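Local coordinates for MTH396 protein (Methanothermobacter thermautotrophicus, PDB 1NXH), which is of unknown function but belongs to the EhaM family and forms an all-helical homodimer with disulfide bonds between its subunits, at residues A[93-98]-A[117-122]; A[97-102]-A[110-115]. One frame throughout, in Å; residues are numbered along the deposited sequence.

How the contacts relate
Contacts 1 and 2 are two levels of one antiparallel helical hairpin, built from helix 89-104 and helix 109-124 near the C-terminus; their centres lie about 8 Å apart. Contact 2 (97-102 with 110-115) is nearer the turn that joins the helices, its centre about 12 Å from that of the chain, whereas contact 1 (93-98 with 117-122) lies farther out, about 18 Å from it. The segments overlap at D97 and E98. E115 of contact 2 bridges to R119 of contact 1, which also faces E98, so the charged edge runs on from one level to the next. The second subunit packs on contact 1 and does not touch contact 2.

Contact 1 of 2, residues A[93-98]-A[117-122]; sequences EALKDE and RRRLHE
In the C-terminal helical hairpin, L95 of helix 89-104 packs against R119 and L120 of helix 109-124, while E98 meets the charged end of R119. L95 CD1 lies 3.8 Å from R119 CB, the two chains running alongside each other and pointing opposite ways. With CG anti to the backbone N (chi1 -179°), the L95 side chain brings its methyl end closer to helix 109-124 than its first bond would suggest, and CD2 comes to 4.3 Å from L120 CB, the single touch between the two leucines. The segments are antiparallel in this all-helical fold, at 158° between their N-to-C directions, and their axes approach to 10.7 Å. L75 packs on L95, and L80 of helix 77-83 on L120, extending the apolar contact; E31 of the second subunit also packs on L120. On the partly exposed side E98 and R119 reach across to each other from the two helices. They form a salt bridge, E98 OE1 to R119 NH1, whose detail is doubtful because NH1 is modelled too close to the carboxylate. R119 has a second acidic partner through NH2, E115 on its own helix.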
ATOM      1  N   GLU A  93       9.065  11.486  -5.630  1.00 28.40           N
ATOM      2  CA  GLU A  93       7.936  11.904  -6.442  1.00 28.40           C
ATOM      3  C   GLU A  93       8.169  11.542  -7.898  1.00 28.40           C
ATOM      4  O   GLU A  93       7.307  10.939  -8.552  1.00 28.40           O
ATOM      5  CB  GLU A  93       7.710  13.403  -6.298  1.00 84.55           C
ATOM      6  CG  GLU A  93       6.238  13.793  -6.322  1.00 84.55           C
ATOM      7  CD  GLU A  93       5.488  13.325  -5.080  1.00 84.55           C
ATOM      8  OE1 GLU A  93       5.947  13.634  -3.958  1.00 84.55           O
ATOM      9  OE2 GLU A  93       4.439  12.659  -5.222  1.00 84.55           O
ATOM     10  N   ALA A  94       9.346  11.899  -8.398  1.00 42.09           N
ATOM     11  CA  ALA A  94       9.718  11.602  -9.776  1.00 42.09           C
ATOM     12  C   ALA A  94       9.482  10.135 -10.065  1.00 42.09           C
ATOM     13  O   ALA A  94       8.781   9.793 -11.014  1.00 42.09           O
ATOM     14  CB  ALA A  94      11.174  11.929 -10.000  1.00 41.76           C
ATOM     15  N   LEU A  95      10.074   9.281  -9.232  1.00 26.96           N
ATOM     16  CA  LEU A  95       9.954   7.835  -9.370  1.00 26.96           C
ATOM     17  C   LEU A  95       8.509   7.360  -9.405  1.00 26.96           C
ATOM     18  O   LEU A  95       8.128   6.507 -10.228  1.00 26.96           O
ATOM     19  CB  LEU A  95      10.669   7.133  -8.220  1.00 17.71           C
ATOM     20  CG  LEU A  95      10.618   5.599  -8.306  1.00 17.71           C
ATOM     21  CD1 LEU A  95      11.296   5.122  -9.604  1.00 17.71           C
ATOM     22  CD2 LEU A  95      11.302   4.994  -7.082  1.00 17.71           C
ATOM     23  N   LYS A  96       7.701   7.903  -8.501  1.00 38.74           N
ATOM     24  CA  LYS A  96       6.302   7.516  -8.452  1.00 38.74           C
ATOM     25  C   LYS A  96       5.615   7.958  -9.738  1.00 38.74           C
ATOM     26  O   LYS A  96       4.729   7.266 -10.248  1.00 38.74           O
ATOM     27  CB  LYS A  96       5.637   8.131  -7.218  1.00 38.56           C
ATOM     28  CG  LYS A  96       6.060   7.445  -5.914  1.00 38.56           C
ATOM     29  CD  LYS A  96       6.096   8.403  -4.722  1.00 38.56           C
ATOM     30  CE  LYS A  96       4.693   8.849  -4.296  1.00 38.56           C
ATOM     31  NZ  LYS A  96       4.742   9.893  -3.223  1.00 38.56           N
ATOM     32  N   ASP A  97       6.049   9.095 -10.279  1.00 25.52           N
ATOM     33  CA  ASP A  97       5.464   9.609 -11.506  1.00 25.52           C
ATOM     34  C   ASP A  97       5.631   8.633 -12.656  1.00 25.52           C
ATOM     35  O   ASP A  97       4.649   8.132 -13.222  1.00 25.52           O
ATOM     36  CB  ASP A  97       6.100  10.940 -11.892  1.00 54.29           C
ATOM     37  CG  ASP A  97       5.695  12.060 -10.968  1.00 54.29           C
ATOM     38  OD1 ASP A  97       4.562  12.008 -10.450  1.00 54.29           O
ATOM     39  OD2 ASP A  97       6.496  12.998 -10.770  1.00 54.29           O
ATOM     40  N   GLU A  98       6.888   8.373 -12.999  1.00 30.21           N
ATOM     41  CA  GLU A  98       7.218   7.469 -14.088  1.00 30.21           C
ATOM     42  C   GLU A  98       6.621   6.083 -13.972  1.00 30.21           C
ATOM     43  O   GLU A  98       6.172   5.540 -14.981  1.00 30.21           O
ATOM     44  CB  GLU A  98       8.724   7.357 -14.241  1.00 80.09           C
ATOM     45  CG  GLU A  98       9.478   7.482 -12.961  1.00 80.09           C
ATOM     46  CD  GLU A  98      10.947   7.572 -13.222  1.00 80.09           C
ATOM     47  OE1 GLU A  98      11.315   8.251 -14.205  1.00 80.09           O
ATOM     48  OE2 GLU A  98      11.736   6.975 -12.458  1.00 80.09           O
ATOM     49  N   ARG A 117      11.221  -0.987  -8.406  1.00 31.33           N
ATOM     50  CA  ARG A 117      12.113  -1.544  -7.413  1.00 31.33           C
ATOM     51  C   ARG A 117      13.508  -1.302  -7.986  1.00 31.33           C
ATOM     52  O   ARG A 117      14.405  -0.795  -7.302  1.00 31.33           O
ATOM     53  CB  ARG A 117      11.845  -3.036  -7.279  1.00 65.23           C
ATOM     54  CG  ARG A 117      12.444  -3.663  -6.057  1.00 65.23           C
ATOM     55  CD  ARG A 117      11.376  -3.887  -5.037  1.00 65.23           C
ATOM     56  NE  ARG A 117      10.301  -4.688  -5.609  1.00 65.23           N
ATOM     57  CZ  ARG A 117       9.193  -5.052  -4.960  1.00 65.23           C
ATOM     58  NH1 ARG A 117       8.991  -4.690  -3.690  1.00 65.23           N
ATOM     59  NH2 ARG A 117       8.276  -5.787  -5.591  1.00 65.23           N
ATOM     60  N   ARG A 118      13.668  -1.650  -9.262  1.00 40.36           N
ATOM     61  CA  ARG A 118      14.936  -1.470  -9.963  1.00 40.36           C
ATOM     62  C   ARG A 118      15.451  -0.027  -9.907  1.00 40.36           C
ATOM     63  O   ARG A 118      16.529   0.234  -9.356  1.00 40.36           O
ATOM     64  CB  ARG A 118      14.814  -1.918 -11.434  1.00 64.14           C
ATOM     65  CG  ARG A 118      14.911  -3.441 -11.647  1.00 64.14           C
ATOM     66  CD  ARG A 118      15.306  -3.835 -13.090  1.00 64.14           C
ATOM     67  NE  ARG A 118      14.208  -3.739 -14.060  1.00 64.14           N
ATOM     68  CZ  ARG A 118      13.157  -4.561 -14.115  1.00 64.14           C
ATOM     69  NH1 ARG A 118      13.037  -5.566 -13.253  1.00 64.14           N
ATOM     70  NH2 ARG A 118      12.214  -4.369 -15.031  1.00 64.14           N
ATOM     71  N   ARG A 119      14.689   0.912 -10.467  1.00 51.46           N
ATOM     72  CA  ARG A 119      15.138   2.292 -10.462  1.00 51.46           C
ATOM     73  C   ARG A 119      15.372   2.794  -9.043  1.00 51.46           C
ATOM     74  O   ARG A 119      16.161   3.706  -8.830  1.00 51.46           O
ATOM     75  CB  ARG A 119      14.153   3.193 -11.202  1.00 71.37           C
ATOM     76  CG  ARG A 119      14.872   4.341 -11.934  1.00 71.37           C
ATOM     77  CD  ARG A 119      13.940   5.097 -12.868  1.00 71.37           C
ATOM     78  NE  ARG A 119      13.031   4.178 -13.557  1.00 71.37           N
ATOM     79  CZ  ARG A 119      12.183   4.526 -14.524  1.00 71.37           C
ATOM     80  NH1 ARG A 119      12.117   5.786 -14.938  1.00 71.37           N
ATOM     81  NH2 ARG A 119      11.389   3.611 -15.077  1.00 71.37           N
ATOM     82  N   LEU A 120      14.695   2.188  -8.073  1.00 52.11           N
ATOM     83  CA  LEU A 120      14.867   2.571  -6.677  1.00 52.11           C
ATOM     84  C   LEU A 120      16.267   2.202  -6.241  1.00 52.11           C
ATOM     85  O   LEU A 120      17.046   3.061  -5.823  1.00 52.11           O
ATOM     86  CB  LEU A 120      13.876   1.836  -5.774  1.00 31.70           C
ATOM     87  CG  LEU A 120      14.155   2.086  -4.282  1.00 31.70           C
ATOM     88  CD1 LEU A 120      13.976   3.555  -3.999  1.00 31.70           C
ATOM     89  CD2 LEU A 120      13.228   1.268  -3.392  1.00 31.70           C
ATOM     90  N   HIS A 121      16.565   0.905  -6.317  1.00 47.77           N
ATOM     91  CA  HIS A 121      17.881   0.378  -5.954  1.00 47.77           C
ATOM     92  C   HIS A 121      18.930   1.286  -6.558  1.00 47.77           C
ATOM     93  O   HIS A 121      19.915   1.655  -5.914  1.00 47.77           O
ATOM     94  CB  HIS A 121      18.063  -1.039  -6.505  1.00 98.30           C
ATOM     95  CG  HIS A 121      17.320  -2.082  -5.735  1.00 98.30           C
ATOM     96  ND1 HIS A 121      17.651  -2.430  -4.443  1.00 98.30           N
ATOM     97  CD2 HIS A 121      16.239  -2.832  -6.060  1.00 98.30           C
ATOM     98  CE1 HIS A 121      16.806  -3.347  -4.003  1.00 98.30           C
ATOM     99  NE2 HIS A 121      15.939  -3.608  -4.965  1.00 98.30           N
ATOM    100  N   GLU A 122      18.694   1.647  -7.811  1.00 57.22           N
ATOM    101  CA  GLU A 122      19.588   2.525  -8.534  1.00 57.22           C
ATOM    102  C   GLU A 122      19.842   3.747  -7.667  1.00 57.22           C
ATOM    103  O   GLU A 122      20.967   4.006  -7.245  1.00 57.22           O
ATOM    104  CB  GLU A 122      18.926   2.931  -9.841  1.00 71.19           C
ATOM    105  CG  GLU A 122      19.861   3.499 -10.862  1.00 71.19           C
ATOM    106  CD  GLU A 122      19.445   3.100 -12.253  1.00 71.19           C
ATOM    107  OE1 GLU A 122      18.242   3.246 -12.551  1.00 71.19           O
ATOM    108  OE2 GLU A 122      20.305   2.638 -13.039  1.00 71.19           O
TER

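Contact 2 of 2, residues A[97-102]-A[110-115]; sequences DEITEL and SEALSE
I99 packs against A112 and the backbone of E115 where the two antiparallel helices of the C-terminal hairpin come close, a short way from their connecting turn. The tight part is apolar and small: the CA atoms of I99 and A112 are 6.3 Å apart, a spacing that the short alanine side chain allows. I99 CG2, anti to the backbone N, reaches the A112 carbonyl, 3.6 Å from A112 O, and is 4.1 Å from A112 CB. The other branch of I99 runs along helix 109-124 toward its C-terminal end, bringing CD1 to 4.2 Å from E115 C. One isoleucine therefore touches two successive levels of the facing helix, its methyls resting largely on main chain. L71 of helix 63-74 also packs on I99.

The outer side is looser. L102 points toward helix 109-124, but its nearest side-chain approach is 4.7 Å, from L102 CB to A112 CB, and R107 of the connecting loop packs on it. E115 also starts toward helix 89-104, yet its carboxylate is engaged along its own helix, in salt bridges with R118 and R119. No hydrogen bond joins the two segments. The carboxylates of E98 and E115 do not meet across this partly exposed edge: E98 OE2 stays 6.9 Å from E115 OE1.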
ATOM      1  N   ASP A  97       6.049   9.095 -10.279  1.00 25.52           N
ATOM      2  CA  ASP A  97       5.464   9.609 -11.506  1.00 25.52           C
ATOM      3  C   ASP A  97       5.631   8.633 -12.656  1.00 25.52           C
ATOM      4  O   ASP A  97       4.649   8.132 -13.222  1.00 25.52           O
ATOM      5  CB  ASP A  97       6.100  10.940 -11.892  1.00 54.29           C
ATOM      6  CG  ASP A  97       5.695  12.060 -10.968  1.00 54.29           C
ATOM      7  OD1 ASP A  97       4.562  12.008 -10.450  1.00 54.29           O
ATOM      8  OD2 ASP A  97       6.496  12.998 -10.770  1.00 54.29           O
ATOM      9  N   GLU A  98       6.888   8.373 -12.999  1.00 30.21           N
ATOM     10  CA  GLU A  98       7.218   7.469 -14.088  1.00 30.21           C
ATOM     11  C   GLU A  98       6.621   6.083 -13.972  1.00 30.21           C
ATOM     12  O   GLU A  98       6.172   5.540 -14.981  1.00 30.21           O
ATOM     13  CB  GLU A  98       8.724   7.357 -14.241  1.00 80.09           C
ATOM     14  CG  GLU A  98       9.478   7.482 -12.961  1.00 80.09           C
ATOM     15  CD  GLU A  98      10.947   7.572 -13.222  1.00 80.09           C
ATOM     16  OE1 GLU A  98      11.315   8.251 -14.205  1.00 80.09           O
ATOM     17  OE2 GLU A  98      11.736   6.975 -12.458  1.00 80.09           O
ATOM     18  N   ILE A  99       6.616   5.495 -12.774  1.00 27.60           N
ATOM     19  CA  ILE A  99       6.033   4.158 -12.631  1.00 27.60           C
ATOM     20  C   ILE A  99       4.539   4.265 -12.875  1.00 27.60           C
ATOM     21  O   ILE A  99       3.952   3.448 -13.581  1.00 27.60           O
ATOM     22  CB  ILE A  99       6.215   3.543 -11.219  1.00 22.50           C
ATOM     23  CG1 ILE A  99       7.682   3.613 -10.776  1.00 22.50           C
ATOM     24  CG2 ILE A  99       5.736   2.070 -11.229  1.00 22.50           C
ATOM     25  CD1 ILE A  99       8.615   2.739 -11.580  1.00 22.50           C
ATOM     26  N   THR A 100       3.927   5.271 -12.272  1.00 24.62           N
ATOM     27  CA  THR A 100       2.506   5.490 -12.444  1.00 24.62           C
ATOM     28  C   THR A 100       2.214   5.727 -13.919  1.00 24.62           C
ATOM     29  O   THR A 100       1.248   5.205 -14.484  1.00 24.62           O
ATOM     30  CB  THR A 100       2.071   6.687 -11.615  1.00 17.29           C
ATOM     31  OG1 THR A 100       2.045   6.296 -10.240  1.00 17.29           O
ATOM     32  CG2 THR A 100       0.701   7.188 -12.043  1.00 17.29           C
ATOM     33  N   GLU A 101       3.070   6.510 -14.548  1.00 40.96           N
ATOM     34  CA  GLU A 101       2.899   6.792 -15.955  1.00 40.96           C
ATOM     35  C   GLU A 101       2.724   5.462 -16.678  1.00 40.96           C
ATOM     36  O   GLU A 101       1.823   5.287 -17.502  1.00 40.96           O
ATOM     37  CB  GLU A 101       4.129   7.522 -16.488  1.00 66.88           C
ATOM     38  CG  GLU A 101       3.913   8.159 -17.843  1.00 66.88           C
ATOM     39  CD  GLU A 101       4.966   9.201 -18.176  1.00 66.88           C
ATOM     40  OE1 GLU A 101       5.095  10.200 -17.430  1.00 66.88           O
ATOM     41  OE2 GLU A 101       5.670   9.018 -19.190  1.00 66.88           O
ATOM     42  N   LEU A 102       3.594   4.519 -16.341  1.00 42.46           N
ATOM     43  CA  LEU A 102       3.574   3.201 -16.938  1.00 42.46           C
ATOM     44  C   LEU A 102       2.278   2.458 -16.721  1.00 42.46           C
ATOM     45  O   LEU A 102       1.561   2.134 -17.671  1.00 42.46           O
ATOM     46  CB  LEU A 102       4.706   2.363 -16.370  1.00 43.99           C
ATOM     47  CG  LEU A 102       6.041   2.524 -17.069  1.00 43.99           C
ATOM     48  CD1 LEU A 102       7.132   1.826 -16.277  1.00 43.99           C
ATOM     49  CD2 LEU A 102       5.927   1.929 -18.454  1.00 43.99           C
ATOM     50  N   SER A 110       2.063  -5.342 -11.160  1.00 29.60           N
ATOM     51  CA  SER A 110       3.037  -6.326 -10.759  1.00 29.60           C
ATOM     52  C   SER A 110       4.330  -6.018 -11.473  1.00 29.60           C
ATOM     53  O   SER A 110       5.324  -5.624 -10.858  1.00 29.60           O
ATOM     54  CB  SER A 110       2.554  -7.705 -11.171  1.00 68.66           C
ATOM     55  OG  SER A 110       1.170  -7.666 -11.463  1.00 68.66           O
ATOM     56  N   GLU A 111       4.313  -6.187 -12.785  1.00 40.31           N
ATOM     57  CA  GLU A 111       5.502  -5.939 -13.573  1.00 40.31           C
ATOM     58  C   GLU A 111       6.051  -4.537 -13.352  1.00 40.31           C
ATOM     59  O   GLU A 111       7.250  -4.376 -13.157  1.00 40.31           O
ATOM     60  CB  GLU A 111       5.192  -6.170 -15.047  1.00 97.82           C
ATOM     61  CG  GLU A 111       4.727  -7.595 -15.336  1.00 97.82           C
ATOM     62  CD  GLU A 111       4.088  -7.739 -16.707  1.00 97.82           C
ATOM     63  OE1 GLU A 111       4.687  -7.248 -17.688  1.00 97.82           O
ATOM     64  OE2 GLU A 111       2.995  -8.344 -16.802  1.00 97.82           O
ATOM     65  N   ALA A 112       5.178  -3.530 -13.360  1.00 49.82           N
ATOM     66  CA  ALA A 112       5.596  -2.138 -13.173  1.00 49.82           C
ATOM     67  C   ALA A 112       6.318  -1.885 -11.842  1.00 49.82           C
ATOM     68  O   ALA A 112       7.300  -1.140 -11.785  1.00 49.82           O
ATOM     69  CB  ALA A 112       4.389  -1.216 -13.292  1.00 11.00           C
ATOM     70  N   LEU A 113       5.829  -2.502 -10.772  1.00 47.06           N
ATOM     71  CA  LEU A 113       6.434  -2.335  -9.457  1.00 47.06           C
ATOM     72  C   LEU A 113       7.879  -2.841  -9.480  1.00 47.06           C
ATOM     73  O   LEU A 113       8.773  -2.238  -8.878  1.00 47.06           O
ATOM     74  CB  LEU A 113       5.630  -3.113  -8.408  1.00 14.07           C
ATOM     75  CG  LEU A 113       5.681  -2.601  -6.965  1.00 14.07           C
ATOM     76  CD1 LEU A 113       5.029  -3.599  -6.061  1.00 14.07           C
ATOM     77  CD2 LEU A 113       7.116  -2.383  -6.512  1.00 14.07           C
ATOM     78  N   SER A 114       8.100  -3.957 -10.174  1.00 41.51           N
ATOM     79  CA  SER A 114       9.427  -4.548 -10.273  1.00 41.51           C
ATOM     80  C   SER A 114      10.395  -3.536 -10.850  1.00 41.51           C
ATOM     81  O   SER A 114      11.489  -3.348 -10.322  1.00 41.51           O
ATOM     82  CB  SER A 114       9.383  -5.793 -11.153  1.00 40.00           C
ATOM     83  OG  SER A 114       8.482  -6.748 -10.620  1.00 40.00           O
ATOM     84  N   GLU A 115       9.980  -2.877 -11.928  1.00 33.49           N
ATOM     85  CA  GLU A 115      10.808  -1.869 -12.583  1.00 33.49           C
ATOM     86  C   GLU A 115      11.076  -0.713 -11.616  1.00 33.49           C
ATOM     87  O   GLU A 115      12.162  -0.118 -11.622  1.00 33.49           O
ATOM     88  CB  GLU A 115      10.102  -1.345 -13.840  1.00106.39           C
ATOM     89  CG  GLU A 115      10.919  -1.464 -15.121  1.00106.39           C
ATOM     90  CD  GLU A 115      12.230  -0.694 -15.058  1.00106.39           C
ATOM     91  OE1 GLU A 115      12.194   0.511 -14.722  1.00106.39           O
ATOM     92  OE2 GLU A 115      13.293  -1.287 -15.351  1.00106.39           O
TER